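Local coordinates for protein TetR family transcriptional repressor LfrR (Mycobacterium smegmatis, PDB 2V57) that represses transcription of the lfrRA efflux-pump operon by binding directly to the promoter region upstream of its own gene, at residues Val93-Tyr107 against Phe152-Lys164. Residues are numbered along the deposited sequence; the frame is centred on the assembly and turned at random.
Sequences VESQLDLGPIVLFVY and FWALMQAGYEAAK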
# COMPACT_ATOMS: atom_id res chain seq x y z
N VAL B 93 13.92 -5.27 -10.09
CA VAL B 93 13.27 -5.69 -8.86
C VAL B 93 14.20 -5.53 -7.65
O VAL B 93 13.81 -4.96 -6.62
CB VAL B 93 12.77 -7.16 -8.94
CG1 VAL B 93 12.28 -7.63 -7.57
CG2 VAL B 93 11.65 -7.30 -10.00
N GLU B 94 15.42 -6.03 -7.77
CA GLU B 94 16.39 -5.90 -6.68
C GLU B 94 16.63 -4.45 -6.31
O GLU B 94 16.63 -4.09 -5.13
CB GLU B 94 17.72 -6.56 -7.06
CG GLU B 94 17.64 -8.07 -7.12
CD GLU B 94 18.82 -8.69 -7.82
OE1 GLU B 94 19.56 -7.97 -8.53
OE2 GLU B 94 19.03 -9.91 -7.66
N SER B 95 16.82 -3.62 -7.34
CA SER B 95 17.11 -2.21 -7.14
C SER B 95 16.03 -1.53 -6.30
O SER B 95 16.35 -0.75 -5.41
CB SER B 95 17.28 -1.49 -8.49
OG SER B 95 16.04 -1.13 -9.10
N GLN B 96 14.76 -1.86 -6.55
CA GLN B 96 13.66 -1.31 -5.77
C GLN B 96 13.48 -1.98 -4.40
O GLN B 96 13.13 -1.32 -3.42
CB GLN B 96 12.34 -1.36 -6.56
CG GLN B 96 12.46 -0.69 -7.92
CD GLN B 96 12.79 0.80 -7.82
OE1 GLN B 96 12.04 1.58 -7.23
NE2 GLN B 96 13.91 1.20 -8.41
N LEU B 97 13.69 -3.30 -4.33
CA LEU B 97 13.59 -3.97 -3.04
C LEU B 97 14.60 -3.36 -2.05
O LEU B 97 14.31 -3.21 -0.86
CB LEU B 97 13.82 -5.48 -3.17
CG LEU B 97 13.44 -6.35 -1.97
CD1 LEU B 97 11.95 -6.29 -1.64
CD2 LEU B 97 13.91 -7.81 -2.18
N ASP B 98 15.76 -2.97 -2.57
CA ASP B 98 16.84 -2.49 -1.72
C ASP B 98 16.57 -1.09 -1.15
O ASP B 98 17.32 -0.61 -0.31
CB ASP B 98 18.18 -2.54 -2.47
CG ASP B 98 18.69 -3.96 -2.70
OD1 ASP B 98 18.19 -4.91 -2.04
OD2 ASP B 98 19.58 -4.14 -3.55
N LEU B 99 15.50 -0.45 -1.59
CA LEU B 99 15.11 0.83 -1.02
C LEU B 99 14.63 0.62 0.42
O LEU B 99 14.69 1.54 1.23
CB LEU B 99 13.99 1.50 -1.85
CG LEU B 99 14.26 1.88 -3.31
CD1 LEU B 99 12.97 2.25 -4.05
CD2 LEU B 99 15.27 3.02 -3.39
N GLY B 100 14.13 -0.57 0.72
CA GLY B 100 13.71 -0.89 2.07
C GLY B 100 12.26 -0.52 2.38
O GLY B 100 11.56 0.05 1.55
N PRO B 101 11.81 -0.87 3.59
CA PRO B 101 10.41 -0.71 3.98
C PRO B 101 9.94 0.73 4.12
O PRO B 101 8.75 0.91 4.35
CB PRO B 101 10.35 -1.43 5.34
CG PRO B 101 11.77 -1.39 5.84
CD PRO B 101 12.58 -1.60 4.61
N ILE B 102 10.80 1.74 4.00
CA ILE B 102 10.30 3.12 4.05
C ILE B 102 9.34 3.37 2.88
O ILE B 102 8.46 4.24 2.93
CB ILE B 102 11.44 4.18 4.07
CG1 ILE B 102 10.89 5.55 4.51
CG2 ILE B 102 12.15 4.27 2.72
CD1 ILE B 102 10.41 5.56 5.97
N VAL B 103 9.50 2.59 1.81
CA VAL B 103 8.58 2.71 0.67
C VAL B 103 7.12 2.47 1.07
O VAL B 103 6.22 3.07 0.49
CB VAL B 103 9.02 1.81 -0.51
CG1 VAL B 103 8.02 1.91 -1.67
CG2 VAL B 103 10.44 2.17 -0.95
N LEU B 104 6.88 1.61 2.06
CA LEU B 104 5.53 1.39 2.57
C LEU B 104 5.00 2.64 3.23
O LEU B 104 3.78 2.91 3.24
CB LEU B 104 5.52 0.26 3.60
CG LEU B 104 5.89 -1.14 3.12
CD1 LEU B 104 6.24 -2.02 4.31
CD2 LEU B 104 4.74 -1.75 2.31
N PHE B 105 5.90 3.41 3.82
CA PHE B 105 5.49 4.63 4.50
C PHE B 105 5.14 5.71 3.47
O PHE B 105 4.12 6.40 3.61
CB PHE B 105 6.57 5.09 5.49
CG PHE B 105 6.19 6.29 6.35
CD1 PHE B 105 5.66 6.12 7.61
CD2 PHE B 105 6.42 7.59 5.90
CE1 PHE B 105 5.34 7.22 8.42
CE2 PHE B 105 6.09 8.69 6.70
CZ PHE B 105 5.55 8.49 7.96
N VAL B 106 5.95 5.84 2.41
CA VAL B 106 5.76 6.97 1.50
C VAL B 106 4.90 6.71 0.25
O VAL B 106 4.46 7.65 -0.40
CB VAL B 106 7.10 7.61 1.05
CG1 VAL B 106 7.93 8.01 2.28
CG2 VAL B 106 7.88 6.67 0.12
N TYR B 107 4.64 5.45 -0.07
CA TYR B 107 3.93 5.11 -1.31
C TYR B 107 2.62 5.88 -1.53
O TYR B 107 2.43 6.48 -2.59
CB TYR B 107 3.69 3.60 -1.41
CG TYR B 107 3.05 3.20 -2.72
CD1 TYR B 107 3.79 3.16 -3.90
CD2 TYR B 107 1.71 2.87 -2.78
CE1 TYR B 107 3.21 2.80 -5.11
CE2 TYR B 107 1.11 2.50 -3.98
CZ TYR B 107 1.87 2.47 -5.14
OH TYR B 107 1.27 2.10 -6.34
N PHE B 152 3.03 -3.99 -10.11
CA PHE B 152 4.44 -4.04 -9.80
C PHE B 152 4.69 -3.49 -8.41
O PHE B 152 5.34 -4.12 -7.59
CB PHE B 152 5.28 -3.23 -10.80
CG PHE B 152 6.75 -3.27 -10.47
CD1 PHE B 152 7.56 -4.30 -10.94
CD2 PHE B 152 7.30 -2.30 -9.63
CE1 PHE B 152 8.91 -4.33 -10.61
CE2 PHE B 152 8.64 -2.34 -9.29
CZ PHE B 152 9.45 -3.35 -9.79
N TRP B 153 4.14 -2.32 -8.13
CA TRP B 153 4.38 -1.68 -6.84
C TRP B 153 3.67 -2.41 -5.70
O TRP B 153 4.17 -2.44 -4.58
CB TRP B 153 4.02 -0.19 -6.91
CG TRP B 153 5.17 0.54 -7.46
CD1 TRP B 153 5.23 1.20 -8.65
CD2 TRP B 153 6.49 0.62 -6.89
NE1 TRP B 153 6.49 1.72 -8.83
CE2 TRP B 153 7.28 1.38 -7.76
CE3 TRP B 153 7.06 0.14 -5.70
CZ2 TRP B 153 8.63 1.67 -7.50
CZ3 TRP B 153 8.40 0.42 -5.44
CH2 TRP B 153 9.17 1.19 -6.34
N ALA B 154 2.51 -3.01 -5.98
CA ALA B 154 1.85 -3.77 -4.92
C ALA B 154 2.68 -5.00 -4.54
O ALA B 154 2.81 -5.34 -3.36
CB ALA B 154 0.43 -4.15 -5.32
N LEU B 155 3.25 -5.66 -5.55
CA LEU B 155 4.07 -6.82 -5.31
C LEU B 155 5.36 -6.40 -4.59
O LEU B 155 5.84 -7.12 -3.73
CB LEU B 155 4.39 -7.57 -6.60
CG LEU B 155 3.29 -8.36 -7.30
CD1 LEU B 155 3.79 -8.93 -8.64
CD2 LEU B 155 2.79 -9.47 -6.42
N MET B 156 5.93 -5.26 -4.97
CA MET B 156 7.12 -4.78 -4.29
C MET B 156 6.82 -4.62 -2.80
O MET B 156 7.64 -4.97 -1.96
CB MET B 156 7.62 -3.46 -4.87
CG MET B 156 8.24 -3.56 -6.27
SD MET B 156 9.61 -4.73 -6.37
CE MET B 156 10.54 -4.27 -4.90
N GLN B 157 5.65 -4.10 -2.48
CA GLN B 157 5.33 -3.87 -1.07
C GLN B 157 5.04 -5.16 -0.32
O GLN B 157 5.33 -5.27 0.87
CB GLN B 157 4.23 -2.84 -0.94
CG GLN B 157 4.72 -1.49 -1.46
CD GLN B 157 3.65 -0.45 -1.49
OE1 GLN B 157 3.37 0.19 -0.48
NE2 GLN B 157 3.03 -0.28 -2.66
N ALA B 158 4.51 -6.16 -1.02
CA ALA B 158 4.42 -7.49 -0.45
C ALA B 158 5.84 -7.95 -0.11
O ALA B 158 6.07 -8.62 0.91
CB ALA B 158 3.78 -8.45 -1.43
N GLY B 159 6.78 -7.58 -0.98
CA GLY B 159 8.18 -7.88 -0.76
C GLY B 159 8.74 -7.20 0.49
O GLY B 159 9.40 -7.85 1.28
N TYR B 160 8.49 -5.90 0.66
CA TYR B 160 8.98 -5.23 1.87
C TYR B 160 8.38 -5.85 3.13
O TYR B 160 9.05 -5.95 4.16
CB TYR B 160 8.70 -3.73 1.88
CG TYR B 160 9.21 -3.00 0.66
CD1 TYR B 160 10.57 -2.95 0.37
CD2 TYR B 160 8.33 -2.34 -0.18
CE1 TYR B 160 11.03 -2.28 -0.74
CE2 TYR B 160 8.78 -1.67 -1.29
CZ TYR B 160 10.13 -1.65 -1.57
OH TYR B 160 10.58 -0.97 -2.68
N GLU B 161 7.11 -6.23 3.06
CA GLU B 161 6.43 -6.83 4.20
C GLU B 161 7.05 -8.18 4.54
O GLU B 161 7.31 -8.48 5.70
CB GLU B 161 4.94 -7.02 3.93
CG GLU B 161 4.22 -5.77 3.46
CD GLU B 161 3.63 -4.98 4.59
OE1 GLU B 161 4.29 -4.86 5.64
OE2 GLU B 161 2.50 -4.47 4.42
N ALA B 162 7.27 -8.99 3.51
CA ALA B 162 7.87 -10.31 3.70
C ALA B 162 9.25 -10.18 4.33
O ALA B 162 9.66 -11.01 5.15
CB ALA B 162 7.96 -11.05 2.37
N ALA B 163 9.95 -9.11 3.96
CA ALA B 163 11.30 -8.85 4.45
C ALA B 163 11.31 -8.45 5.92
O ALA B 163 12.22 -8.82 6.66
CB ALA B 163 11.95 -7.78 3.63
N LYS B 164 10.31 -7.69 6.35
CA LYS B 164 10.16 -7.40 7.77
C LYS B 164 9.84 -8.70 8.53
O LYS B 164 10.16 -8.83 9.71
CB LYS B 164 9.07 -6.35 8.02
CG LYS B 164 9.28 -5.04 7.28
CD LYS B 164 8.15 -4.05 7.54
CE LYS B 164 8.52 -3.05 8.63
NZ LYS B 164 7.65 -1.84 8.61
O HOH W 1 7.57 0.61 6.96
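With CG turned anti to its carbonyl carbon (chi1 -54°), Y160 sends its ring from helix 147-164 into the bend between helices 85-97 and 102-106, where its OH donates to Q96 O at 2.7 Å. This is helix packing in the all-helical ligand-binding and dimerisation domain of a TetR-family repressor. The donor stands above the Q96 carbonyl plane, and L99 N reaches the same oxygen from the opposite face, so two bonds grip this carbonyl. G100 O lies over one face of the Y160 ring, toward its rim, M156 O of its own helix over the opposite face, and L97 O at the edge. V103 packs obliquely against the ring, its CB 3.6 Å from Y160 CE2. M156, bent at chi2 and chi3, brings its methyl CE to 3.3 Å from L97 N. Q96 OE1 meets the edge of the W153 indole, with amide and ring planes 83° apart; that oxygen is hydrogen-bonded to S71 of helix 56-77. L104 sits as a knob in the hole formed by Q157, Y160, E161 and K164, CD2 lying 3.5 Å from Q157 CB. Y107, its CG anti to the backbone N (chi1 -176°), takes Q157 NE2 over the centre of its ring. NE2 bonds to W153 O and OE1 to Y108 OH of the second subunit; together they fix the amide's rotation and place this end at the dimer interface. At the other end, one water donates to P101 O (2.9 Å) and accepts from K164 NZ (3.0 Å), the amine also bonding to A28 O.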